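Local coordinates for protein Two-component sensor histidine kinase (Nostoc sp., PDB 3OLO) that is a histidine kinase of a two-component system, whose PAS domain, the part crystallised, probably senses a signal or mediates domain contacts, at residues E51-L54 / S55-L58; H68-E71 / E72-Q75. One frame throughout, in Å; residues are numbered along the deposited sequence.

Interaction 1. Residues E51-L54 / S55-L58; sequences EQLL and SMNL
Ser55 closes the C-terminal end of the short helix 50-53 by gripping the carbonyl of Gln52 twice. Its OG donates to Gln52 O at 3.0 Å, and its backbone N donates to the same Gln52 O at 3.2 Å. Both donors come from one face of the carbonyl plane. The hydroxyl is there because OG sits between the backbone N and the carbonyl carbon of Ser55 (chi1 62°), folded back over the helix end. One residue on, Met56 N bonds to Leu53 O at 3.0 Å, from above that carbonyl plane.

The packing is tight where selenomethionine Met56 lies against Gln52 O, with CG at 3.1 Å and SE at 3.3 Å. Its SE meets Leu53 CD2 more loosely, at 4.3 Å. Leu53 is buried against Phe35, Val38 and helix 40-46, and Met56 also packs on Tyr48 and Ile61. On the solvent side, Leu54 is exposed and Glu51 is poorly ordered. The amide of Gln52 is held outside the contact, OE1 by Ser49 N and NE2 by Gln88 OE1.

The chemistry is that of a helix end: carbonyls left over by the last turn are taken up by the loop, while Leu53 and Met56 tie that loop to the PAS core.

Interaction 2. Residues H68-E71 / E72-Q75; sequences HDWE and EIRQ
Asp69 is the N-cap of helix 70-76, and its side chain accepts from Glu72 N in the classic capping bond. This short helix belongs to the PAS fold and leads into strand 78-86.

Asp69 OD1 lies 3.1 Å from Glu72 N, with a nearly straight N-H...O angle of 170°. The N-H meets the carboxylate from above its plane. The side chain reaches over the first turn because CG stands opposite the backbone N (chi1 -178°). Helical bonds follow: Ile73 N to Asp69 O, Arg74 N to Trp70 O, and Gln75 N to Glu71 O, the last at 3.2 Å. The side chains of the last pair also meet, Gln75 NE2 coming 3.2 Å from Glu71 CG, with the amide and carboxylate planes nearly perpendicular.

Apolar packing lies on the inner side. Ile73 CG1 approaches Trp70 CE3 obliquely at 4.0 Å. Ile73 is buried and also touches Tyr79 of strand 78-86. With an alanine here, CG1, CG2 and CD1 are lost, which is likely to open a gap beside Trp70 CE3 and weaken the packing on Tyr79. The indole is held from outside the helix as well, by a bond from NE1 to Phe65 O and by ring contacts with Trp33 and Phe65. One of its faces carries His68 CB.

Charged groups make weaker or unfavourable contacts. Arg74 makes a long, weak ion pair with Asp31. By contrast, two like charges come close: Asp69 OD2 is 3.3 Å from Glu72 OE2, their carboxylate planes turned 72° apart.

In the fold
Interactions 1 and 2 deal with opposite ends of two successive helices. Residues 51-58 finish helix 50-53, where loop donors take up its last carbonyls. Residues 68-75 start helix 70-76, where a carboxylate takes up an early N-H. Both are surface contacts, and each has one buried residue that touches the other segment, Leu53 in interaction 1 and Ile73 in interaction 2. Leu53 faces strand 35-38 and helix 40-46; Ile73 faces strand 78-86. These strands are the two outermost of the sheet within the chain. Charge is more prominent in interaction 2. Although their centres are 22 Å apart, the two meet where Leu58 CD2 packs 3.5 Å from Trp70 CH2.

Interaction 1. Residues E51-L54 / S55-L58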
loop_
_atom_site.group_PDB
_atom_site.type_symbol
_atom_site.label_atom_id
_atom_site.label_comp_id
_atom_site.label_asym_id
_atom_site.label_seq_id
_atom_site.Cartn_x
_atom_site.Cartn_y
_atom_site.Cartn_z
ATOM N N GLU A 51 -14.620 -5.359 -10.100
ATOM C CA GLU A 51 -15.240 -6.634 -10.403
ATOM C C GLU A 51 -14.835 -7.112 -11.799
ATOM O O GLU A 51 -14.748 -8.315 -12.042
ATOM C CB GLU A 51 -16.762 -6.529 -10.289
ATOM C CG GLU A 51 -17.257 -6.114 -8.904
ATOM C CD GLU A 51 -17.096 -7.209 -7.859
ATOM O OE1 GLU A 51 -18.081 -7.939 -7.599
ATOM O OE2 GLU A 51 -15.989 -7.337 -7.287
ATOM N N GLN A 52 -14.586 -6.178 -12.712
ATOM C CA GLN A 52 -14.123 -6.544 -14.051
ATOM C C GLN A 52 -12.700 -7.080 -13.985
ATOM O O GLN A 52 -12.397 -8.123 -14.553
ATOM C CB GLN A 52 -14.158 -5.346 -14.997
ATOM C CG GLN A 52 -15.527 -5.004 -15.530
ATOM C CD GLN A 52 -15.499 -3.803 -16.441
ATOM O OE1 GLN A 52 -15.278 -2.681 -15.992
ATOM N NE2 GLN A 52 -15.733 -4.025 -17.732
ATOM N N LEU A 53 -11.833 -6.363 -13.276
ATOM C CA LEU A 53 -10.424 -6.738 -13.177
ATOM C C LEU A 53 -10.247 -8.097 -12.515
ATOM O O LEU A 53 -9.317 -8.821 -12.836
ATOM C CB LEU A 53 -9.625 -5.670 -12.415
ATOM C CG LEU A 53 -9.330 -4.388 -13.216
ATOM C CD1 LEU A 53 -8.828 -3.250 -12.328
ATOM C CD2 LEU A 53 -8.327 -4.662 -14.329
ATOM N N LEU A 54 -11.148 -8.462 -11.613
ATOM C CA LEU A 54 -10.961 -9.692 -10.838
ATOM C C LEU A 54 -11.426 -10.924 -11.605
ATOM O O LEU A 54 -11.452 -12.031 -11.067
ATOM C CB LEU A 54 -11.658 -9.594 -9.470
ATOM C CG LEU A 54 -10.978 -8.609 -8.499
ATOM C CD1 LEU A 54 -11.724 -8.521 -7.160
ATOM C CD2 LEU A 54 -9.509 -8.984 -8.266
ATOM N N SER A 55 -11.795 -10.729 -12.863
ATOM C CA SER A 55 -12.055 -11.857 -13.749
ATOM C C SER A 55 -11.163 -11.728 -14.973
ATOM O O SER A 55 -11.377 -12.390 -15.980
ATOM C CB SER A 55 -13.524 -11.897 -14.158
ATOM O OG SER A 55 -13.866 -10.727 -14.875
HETATM N N MSE A 56 -10.141 -10.883 -14.872
HETATM C CA MSE A 56 -9.290 -10.605 -16.016
HETATM C C MSE A 56 -7.855 -11.083 -15.811
HETATM O O MSE A 56 -7.469 -11.500 -14.724
HETATM C CB MSE A 56 -9.319 -9.106 -16.345
HETATM C CG MSE A 56 -10.617 -8.656 -17.036
HETATM SE SE MSE A 56 -10.824 -6.706 -17.132
HETATM C CE MSE A 56 -9.403 -6.298 -18.400
ATOM N N ASN A 57 -7.087 -11.035 -16.891
ATOM C CA ASN A 57 -5.686 -11.428 -16.898
ATOM C C ASN A 57 -4.835 -10.225 -17.279
ATOM O O ASN A 57 -5.314 -9.325 -17.974
ATOM C CB ASN A 57 -5.472 -12.522 -17.935
ATOM C CG ASN A 57 -4.156 -13.228 -17.766
ATOM O OD1 ASN A 57 -3.152 -12.882 -18.398
ATOM N ND2 ASN A 57 -4.151 -14.238 -16.915
ATOM N N LEU A 58 -3.583 -10.210 -16.828
ATOM C CA LEU A 58 -2.622 -9.189 -17.233
ATOM C C LEU A 58 -2.579 -9.053 -18.750
ATOM O O LEU A 58 -2.390 -7.962 -19.292
ATOM C CB LEU A 58 -1.223 -9.557 -16.730
ATOM C CG LEU A 58 -0.138 -8.560 -17.108
ATOM C CD1 LEU A 58 -0.478 -7.204 -16.519
ATOM C CD2 LEU A 58 1.246 -9.041 -16.647
#

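Interaction 2. Residues H68-E71 / E72-Q75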
loop_
_atom_site.group_PDB
_atom_site.type_symbol
_atom_site.label_atom_id
_atom_site.label_comp_id
_atom_site.label_asym_id
_atom_site.label_seq_id
_atom_site.Cartn_x
_atom_site.Cartn_y
_atom_site.Cartn_z
ATOM N N HIS A 68 7.411 -10.114 -23.281
ATOM C CA HIS A 68 8.249 -10.296 -22.094
ATOM C C HIS A 68 8.755 -11.725 -21.976
ATOM O O HIS A 68 8.032 -12.674 -22.264
ATOM C CB HIS A 68 7.464 -9.955 -20.831
ATOM C CG HIS A 68 6.730 -8.658 -20.912
ATOM N ND1 HIS A 68 7.226 -7.567 -21.595
ATOM C CD2 HIS A 68 5.532 -8.275 -20.412
ATOM C CE1 HIS A 68 6.367 -6.568 -21.504
ATOM N NE2 HIS A 68 5.332 -6.972 -20.789
ATOM N N ASP A 69 9.997 -11.878 -21.540
ATOM C CA ASP A 69 10.547 -13.199 -21.306
ATOM C C ASP A 69 10.159 -13.607 -19.893
ATOM O O ASP A 69 10.978 -13.571 -18.968
ATOM C CB ASP A 69 12.062 -13.192 -21.476
ATOM C CG ASP A 69 12.673 -14.567 -21.287
ATOM O OD1 ASP A 69 12.026 -15.434 -20.661
ATOM O OD2 ASP A 69 13.805 -14.776 -21.762
ATOM N N TRP A 70 8.894 -13.990 -19.745
ATOM C CA TRP A 70 8.307 -14.261 -18.440
ATOM C C TRP A 70 9.110 -15.262 -17.626
ATOM O O TRP A 70 9.294 -15.073 -16.429
ATOM C CB TRP A 70 6.867 -14.753 -18.600
ATOM C CG TRP A 70 5.940 -13.664 -18.997
ATOM C CD1 TRP A 70 5.268 -13.544 -20.178
ATOM C CD2 TRP A 70 5.595 -12.517 -18.216
ATOM N NE1 TRP A 70 4.516 -12.395 -20.175
ATOM C CE2 TRP A 70 4.701 -11.746 -18.983
ATOM C CE3 TRP A 70 5.954 -12.069 -16.942
ATOM C CZ2 TRP A 70 4.157 -10.552 -18.515
ATOM C CZ3 TRP A 70 5.415 -10.885 -16.478
ATOM C CH2 TRP A 70 4.527 -10.138 -17.264
ATOM N N GLU A 71 9.577 -16.331 -18.264
ATOM C CA GLU A 71 10.370 -17.327 -17.554
ATOM C C GLU A 71 11.514 -16.644 -16.822
ATOM O O GLU A 71 11.674 -16.800 -15.613
ATOM C CB GLU A 71 10.933 -18.363 -18.516
ATOM C CG GLU A 71 11.857 -19.358 -17.833
ATOM C CD GLU A 71 11.327 -20.776 -17.879
ATOM O OE1 GLU A 71 10.259 -20.995 -18.491
ATOM O OE2 GLU A 71 11.980 -21.671 -17.298
ATOM N N GLU A 72 12.309 -15.890 -17.568
ATOM C CA GLU A 72 13.410 -15.137 -16.986
ATOM C C GLU A 72 12.920 -14.148 -15.927
ATOM O O GLU A 72 13.596 -13.921 -14.929
ATOM C CB GLU A 72 14.179 -14.398 -18.077
ATOM C CG GLU A 72 14.916 -13.174 -17.576
ATOM C CD GLU A 72 15.829 -12.580 -18.626
ATOM O OE1 GLU A 72 16.583 -11.642 -18.294
ATOM O OE2 GLU A 72 15.793 -13.053 -19.784
ATOM N N ILE A 73 11.751 -13.558 -16.142
ATOM C CA ILE A 73 11.178 -12.638 -15.159
ATOM C C ILE A 73 11.023 -13.340 -13.809
ATOM O O ILE A 73 11.471 -12.837 -12.779
ATOM C CB ILE A 73 9.792 -12.099 -15.598
ATOM C CG1 ILE A 73 9.906 -11.240 -16.868
ATOM C CG2 ILE A 73 9.133 -11.316 -14.462
ATOM C CD1 ILE A 73 11.162 -10.399 -16.948
ATOM N N ARG A 74 10.394 -14.511 -13.825
ATOM C CA ARG A 74 10.121 -15.267 -12.611
ATOM C C ARG A 74 11.400 -15.598 -11.863
ATOM O O ARG A 74 11.472 -15.450 -10.643
ATOM C CB ARG A 74 9.380 -16.553 -12.961
ATOM C CG ARG A 74 7.987 -16.314 -13.502
ATOM C CD ARG A 74 7.401 -17.567 -14.117
ATOM N NE ARG A 74 5.977 -17.684 -13.820
ATOM C CZ ARG A 74 5.087 -18.267 -14.614
ATOM N NH1 ARG A 74 5.457 -18.793 -15.776
ATOM N NH2 ARG A 74 3.817 -18.319 -14.246
ATOM N N GLN A 75 12.410 -16.045 -12.600
ATOM C CA GLN A 75 13.681 -16.408 -11.993
ATOM C C GLN A 75 14.321 -15.221 -11.287
ATOM O O GLN A 75 14.962 -15.390 -10.250
ATOM C CB GLN A 75 14.620 -16.977 -13.049
ATOM C CG GLN A 75 14.287 -18.405 -13.409
ATOM C CD GLN A 75 14.764 -18.787 -14.785
ATOM O OE1 GLN A 75 15.829 -18.360 -15.228
ATOM N NE2 GLN A 75 13.969 -19.593 -15.481
#